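Probable amidase (Thermus thermophilus, PDB 2DC0) is probably an amidase, a member of the amidase family built round a mixed beta sheet flanked by helices. Local coordinates at residues Ala85-Pro93 and His297-Phe308. Sequence-based numbering, arbitrary orientation.
Sequences AGTKAPLPP and HEKALKEHPEGF
The amide of K88 donates to the carbonyl oxygen of G307, N to O 3.2 Å; the donor lies in the carbonyl plane of G307 and the N-H...O angle is 145°. This is a direct backbone bond between loop 85-93 and segment 297-308. Beside it T87 forms an ST turn: OG1 sits anti to the backbone N (chi1 -174°), where it accepts a nearly straight bond from the amide of A89, N to OG1 3.1 Å, and hydrogen-bonds with OE2 of E119. A water-mediated link joins the segments farther along, one water lying 2.8 Å from both P90 O, to which it donates, and ND1 of H297.

Apolar contacts make up the rest of the interface. A89 sets its methyl over one face of the F308 ring in a CH-pi contact, CB 3.6 Å from the centroid and almost on the ring normal. The backbones approach most closely at G307, its CA 3.9 Å from the CA of A89, with no side chain on G307 to stand between them. The pyrrolidine of P90 lies against helix 298-303 and its C-terminal end, CG 3.6 Å from A300 CB and CD against CB of H304, whose side chain it crosses at about a right angle. CD2 of L91 meets the edge of the H297 imidazole more loosely.

The contact thus packs the irregular loop between strand 69-73 and helix 99-106 against short helix 298-303 and the 3-10 turn 305-307, while L301, directed away from the loop, packs on helix 310-321.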
ATOM      1  N   ALA A  85      15.416  25.242   4.743  1.00 19.98           N
ATOM      2  CA  ALA A  85      15.460  23.967   4.022  1.00 19.31           C
ATOM      3  C   ALA A  85      16.765  23.717   3.265  1.00 18.72           C
ATOM      4  O   ALA A  85      16.775  23.031   2.234  1.00 17.48           O
ATOM      5  CB  ALA A  85      14.275  23.881   3.054  1.00 19.32           C
ATOM      6  N   GLY A  86      17.854  24.277   3.784  1.00 15.90           N
ATOM      7  CA  GLY A  86      19.158  24.097   3.176  1.00 18.42           C
ATOM      8  C   GLY A  86      19.286  24.607   1.753  1.00 19.96           C
ATOM      9  O   GLY A  86      20.153  24.150   1.003  1.00 21.42           O
ATOM     10  N   THR A  87      18.442  25.561   1.375  1.00 21.32           N
ATOM     11  CA  THR A  87      18.478  26.097   0.018  1.00 21.89           C
ATOM     12  C   THR A  87      18.483  27.621  -0.006  1.00 22.74           C
ATOM     13  O   THR A  87      18.251  28.266   1.011  1.00 23.01           O
ATOM     14  CB  THR A  87      17.255  25.606  -0.793  1.00 22.47           C
ATOM     15  OG1 THR A  87      17.379  26.026  -2.156  1.00 22.77           O
ATOM     16  CG2 THR A  87      15.966  26.181  -0.211  1.00 21.68           C
ATOM     17  N   LYS A  88      18.758  28.189  -1.177  1.00 24.88           N
ATOM     18  CA  LYS A  88      18.756  29.639  -1.349  1.00 26.69           C
ATOM     19  C   LYS A  88      17.532  30.044  -2.164  1.00 26.90           C
ATOM     20  O   LYS A  88      17.232  31.226  -2.309  1.00 26.74           O
ATOM     21  CB  LYS A  88      20.032  30.099  -2.061  1.00 29.36           C
ATOM     22  CG  LYS A  88      21.177  30.438  -1.118  1.00 33.17           C
ATOM     23  CD  LYS A  88      20.877  31.717  -0.341  1.00 37.85           C
ATOM     24  CE  LYS A  88      21.860  31.941   0.809  1.00 40.45           C
ATOM     25  NZ  LYS A  88      21.630  30.994   1.946  1.00 43.36           N
ATOM     26  N   ALA A  89      16.824  29.052  -2.694  1.00 26.21           N
ATOM     27  CA  ALA A  89      15.638  29.313  -3.494  1.00 25.75           C
ATOM     28  C   ALA A  89      14.429  29.620  -2.622  1.00 26.59           C
ATOM     29  O   ALA A  89      14.382  29.254  -1.447  1.00 28.15           O
ATOM     30  CB  ALA A  89      15.338  28.109  -4.380  1.00 25.22           C
ATOM     31  N   PRO A  90      13.433  30.311  -3.185  1.00 26.59           N
ATOM     32  CA  PRO A  90      12.240  30.624  -2.397  1.00 26.53           C
ATOM     33  C   PRO A  90      11.470  29.334  -2.110  1.00 26.16           C
ATOM     34  O   PRO A  90      11.508  28.391  -2.905  1.00 25.63           O
ATOM     35  CB  PRO A  90      11.468  31.582  -3.306  1.00 26.56           C
ATOM     36  CG  PRO A  90      11.853  31.117  -4.682  1.00 28.64           C
ATOM     37  CD  PRO A  90      13.344  30.895  -4.534  1.00 26.81           C
ATOM     38  N   LEU A  91      10.785  29.285  -0.975  1.00 24.83           N
ATOM     39  CA  LEU A  91      10.021  28.098  -0.609  1.00 26.03           C
ATOM     40  C   LEU A  91       8.518  28.362  -0.658  1.00 26.63           C
ATOM     41  O   LEU A  91       8.075  29.509  -0.558  1.00 26.08           O
ATOM     42  CB  LEU A  91      10.407  27.645   0.806  1.00 25.06           C
ATOM     43  CG  LEU A  91      11.884  27.290   1.027  1.00 26.10           C
ATOM     44  CD1 LEU A  91      12.121  26.967   2.492  1.00 26.34           C
ATOM     45  CD2 LEU A  91      12.265  26.109   0.141  1.00 25.32           C
ATOM     46  N   PRO A  92       7.713  27.301  -0.825  1.00 26.17           N
ATOM     47  CA  PRO A  92       6.257  27.475  -0.870  1.00 26.95           C
ATOM     48  C   PRO A  92       5.825  28.008   0.489  1.00 27.17           C
ATOM     49  O   PRO A  92       6.588  27.943   1.448  1.00 25.60           O
ATOM     50  CB  PRO A  92       5.741  26.057  -1.113  1.00 26.77           C
ATOM     51  CG  PRO A  92       6.868  25.402  -1.848  1.00 27.58           C
ATOM     52  CD  PRO A  92       8.082  25.903  -1.101  1.00 25.96           C
ATOM     53  N   PRO A  93       4.595  28.529   0.592  1.00 28.23           N
ATOM     54  CA  PRO A  93       4.095  29.064   1.861  1.00 28.74           C
ATOM     55  C   PRO A  93       3.981  27.996   2.949  1.00 28.22           C
ATOM     56  O   PRO A  93       3.470  26.900   2.715  1.00 27.20           O
ATOM     57  CB  PRO A  93       2.738  29.650   1.473  1.00 30.07           C
ATOM     58  CG  PRO A  93       2.300  28.747   0.365  1.00 31.65           C
ATOM     59  CD  PRO A  93       3.555  28.593  -0.451  1.00 29.41           C
ATOM     60  N   HIS A 297       8.361  22.418  -6.030  1.00 20.50           N
ATOM     61  CA  HIS A 297       9.268  23.534  -6.281  1.00 21.32           C
ATOM     62  C   HIS A 297       9.222  24.045  -7.710  1.00 22.59           C
ATOM     63  O   HIS A 297      10.146  24.721  -8.162  1.00 23.77           O
ATOM     64  CB  HIS A 297      10.692  23.099  -5.945  1.00 19.96           C
ATOM     65  CG  HIS A 297      10.856  22.643  -4.531  1.00 19.59           C
ATOM     66  ND1 HIS A 297      11.006  23.520  -3.479  1.00 19.02           N
ATOM     67  CD2 HIS A 297      10.839  21.401  -3.987  1.00 17.34           C
ATOM     68  CE1 HIS A 297      11.073  22.841  -2.346  1.00 18.18           C
ATOM     69  NE2 HIS A 297      10.974  21.553  -2.628  1.00 16.87           N
ATOM     70  N   GLU A 298       8.143  23.732  -8.413  1.00 24.65           N
ATOM     71  CA  GLU A 298       7.990  24.140  -9.803  1.00 26.51           C
ATOM     72  C   GLU A 298       8.107  25.650 -10.037  1.00 26.77           C
ATOM     73  O   GLU A 298       8.807  26.088 -10.949  1.00 26.82           O
ATOM     74  CB  GLU A 298       6.654  23.624 -10.332  1.00 27.14           C
ATOM     75  CG  GLU A 298       6.379  23.987 -11.769  1.00 31.09           C
ATOM     76  CD  GLU A 298       5.292  23.126 -12.379  1.00 32.14           C
ATOM     77  OE1 GLU A 298       4.272  22.873 -11.704  1.00 33.38           O
ATOM     78  OE2 GLU A 298       5.462  22.708 -13.540  1.00 35.23           O
ATOM     79  N   LYS A 299       7.425  26.438  -9.214  1.00 26.97           N
ATOM     80  CA  LYS A 299       7.467  27.888  -9.349  1.00 28.98           C
ATOM     81  C   LYS A 299       8.885  28.418  -9.133  1.00 28.32           C
ATOM     82  O   LYS A 299       9.419  29.150  -9.970  1.00 26.76           O
ATOM     83  CB  LYS A 299       6.503  28.530  -8.348  1.00 30.55           C
ATOM     84  CG  LYS A 299       6.369  30.037  -8.472  1.00 35.50           C
ATOM     85  CD  LYS A 299       5.283  30.561  -7.542  1.00 38.12           C
ATOM     86  CE  LYS A 299       5.058  32.055  -7.731  1.00 40.87           C
ATOM     87  NZ  LYS A 299       6.278  32.855  -7.409  1.00 42.28           N
ATOM     88  N   ALA A 300       9.502  28.037  -8.018  1.00 27.21           N
ATOM     89  CA  ALA A 300      10.856  28.492  -7.714  1.00 28.10           C
ATOM     90  C   ALA A 300      11.866  28.052  -8.774  1.00 29.25           C
ATOM     91  O   ALA A 300      12.797  28.792  -9.097  1.00 28.28           O
ATOM     92  CB  ALA A 300      11.289  27.978  -6.346  1.00 28.21           C
ATOM     93  N   LEU A 301      11.683  26.851  -9.311  1.00 29.97           N
ATOM     94  CA  LEU A 301      12.600  26.327 -10.317  1.00 32.47           C
ATOM     95  C   LEU A 301      12.528  27.136 -11.612  1.00 33.54           C
ATOM     96  O   LEU A 301      13.500  27.213 -12.363  1.00 33.79           O
ATOM     97  CB  LEU A 301      12.292  24.854 -10.596  1.00 33.24           C
ATOM     98  CG  LEU A 301      13.306  24.083 -11.450  1.00 35.14           C
ATOM     99  CD1 LEU A 301      14.699  24.197 -10.846  1.00 34.47           C
ATOM    100  CD2 LEU A 301      12.886  22.626 -11.530  1.00 35.92           C
ATOM    101  N   LYS A 302      11.373  27.740 -11.866  1.00 34.33           N
ATOM    102  CA  LYS A 302      11.189  28.557 -13.055  1.00 36.12           C
ATOM    103  C   LYS A 302      11.662  29.983 -12.789  1.00 36.21           C
ATOM    104  O   LYS A 302      12.371  30.570 -13.600  1.00 36.25           O
ATOM    105  CB  LYS A 302       9.715  28.593 -13.455  1.00 37.71           C
ATOM    106  CG  LYS A 302       9.457  29.277 -14.788  1.00 42.37           C
ATOM    107  CD  LYS A 302      10.067  28.467 -15.926  1.00 47.28           C
ATOM    108  CE  LYS A 302       9.772  29.083 -17.279  1.00 48.43           C
ATOM    109  NZ  LYS A 302      10.339  28.252 -18.376  1.00 50.72           N
ATOM    110  N   GLU A 303      11.272  30.528 -11.642  1.00 35.68           N
ATOM    111  CA  GLU A 303      11.626  31.895 -11.281  1.00 36.24           C
ATOM    112  C   GLU A 303      13.049  32.099 -10.765  1.00 36.56           C
ATOM    113  O   GLU A 303      13.724  33.052 -11.160  1.00 36.64           O
ATOM    114  CB  GLU A 303      10.626  32.426 -10.254  1.00 36.19           C
ATOM    115  CG  GLU A 303       9.260  32.744 -10.839  1.00 39.60           C
ATOM    116  CD  GLU A 303       8.205  32.959  -9.773  1.00 41.26           C
ATOM    117  OE1 GLU A 303       8.527  33.559  -8.725  1.00 41.47           O
ATOM    118  OE2 GLU A 303       7.049  32.537  -9.990  1.00 43.46           O
ATOM    119  N   HIS A 304      13.505  31.217  -9.882  1.00 35.55           N
ATOM    120  CA  HIS A 304      14.849  31.330  -9.323  1.00 34.88           C
ATOM    121  C   HIS A 304      15.570  29.989  -9.308  1.00 35.35           C
ATOM    122  O   HIS A 304      15.827  29.422  -8.244  1.00 35.39           O
ATOM    123  CB  HIS A 304      14.784  31.881  -7.895  1.00 35.31           C
ATOM    124  CG  HIS A 304      14.172  33.244  -7.804  1.00 36.05           C
ATOM    125  ND1 HIS A 304      12.811  33.457  -7.857  1.00 37.26           N
ATOM    126  CD2 HIS A 304      14.740  34.468  -7.708  1.00 36.30           C
ATOM    127  CE1 HIS A 304      12.567  34.754  -7.801  1.00 36.37           C
ATOM    128  NE2 HIS A 304      13.721  35.390  -7.711  1.00 36.13           N
ATOM    129  N   PRO A 305      15.910  29.463 -10.493  1.00 34.92           N
ATOM    130  CA  PRO A 305      16.606  28.176 -10.574  1.00 34.61           C
ATOM    131  C   PRO A 305      18.006  28.222  -9.973  1.00 34.66           C
ATOM    132  O   PRO A 305      18.532  27.200  -9.523  1.00 34.03           O
ATOM    133  CB  PRO A 305      16.626  27.892 -12.072  1.00 34.08           C
ATOM    134  CG  PRO A 305      16.722  29.265 -12.660  1.00 34.26           C
ATOM    135  CD  PRO A 305      15.713  30.035 -11.836  1.00 34.69           C
ATOM    136  N   GLU A 306      18.603  29.411  -9.959  1.00 33.86           N
ATOM    137  CA  GLU A 306      19.948  29.574  -9.418  1.00 33.65           C
ATOM    138  C   GLU A 306      19.974  29.441  -7.897  1.00 32.25           C
ATOM    139  O   GLU A 306      21.044  29.396  -7.289  1.00 31.15           O
ATOM    140  CB  GLU A 306      20.529  30.932  -9.828  1.00 35.77           C
ATOM    141  CG  GLU A 306      19.833  32.158  -9.235  1.00 38.64           C
ATOM    142  CD  GLU A 306      18.438  32.386  -9.794  1.00 39.94           C
ATOM    143  OE1 GLU A 306      18.239  32.196 -11.014  1.00 40.93           O
ATOM    144  OE2 GLU A 306      17.542  32.777  -9.016  1.00 43.99           O
ATOM    145  N   GLY A 307      18.793  29.382  -7.290  1.00 30.53           N
ATOM    146  CA  GLY A 307      18.713  29.242  -5.851  1.00 29.04           C
ATOM    147  C   GLY A 307      18.953  27.804  -5.431  1.00 28.29           C
ATOM    148  O   GLY A 307      19.169  27.527  -4.253  1.00 27.24           O
ATOM    149  N   PHE A 308      18.906  26.892  -6.401  1.00 26.78           N
ATOM    150  CA  PHE A 308      19.125  25.470  -6.155  1.00 26.83           C
ATOM    151  C   PHE A 308      20.533  25.095  -6.605  1.00 26.55           C
ATOM    152  O   PHE A 308      21.046  25.652  -7.574  1.00 28.06           O
ATOM    153  CB  PHE A 308      18.123  24.617  -6.949  1.00 25.20           C
ATOM    154  CG  PHE A 308      16.693  24.768  -6.507  1.00 24.10           C
ATOM    155  CD1 PHE A 308      16.274  24.279  -5.273  1.00 23.44           C
ATOM    156  CD2 PHE A 308      15.758  25.385  -7.336  1.00 23.84           C
ATOM    157  CE1 PHE A 308      14.944  24.403  -4.872  1.00 23.74           C
ATOM    158  CE2 PHE A 308      14.427  25.515  -6.945  1.00 23.12           C
ATOM    159  CZ  PHE A 308      14.018  25.023  -5.709  1.00 22.81           C
TER
HETATM  160  O   HOH W   1       9.980  26.161  -3.652  1.00 23.23           O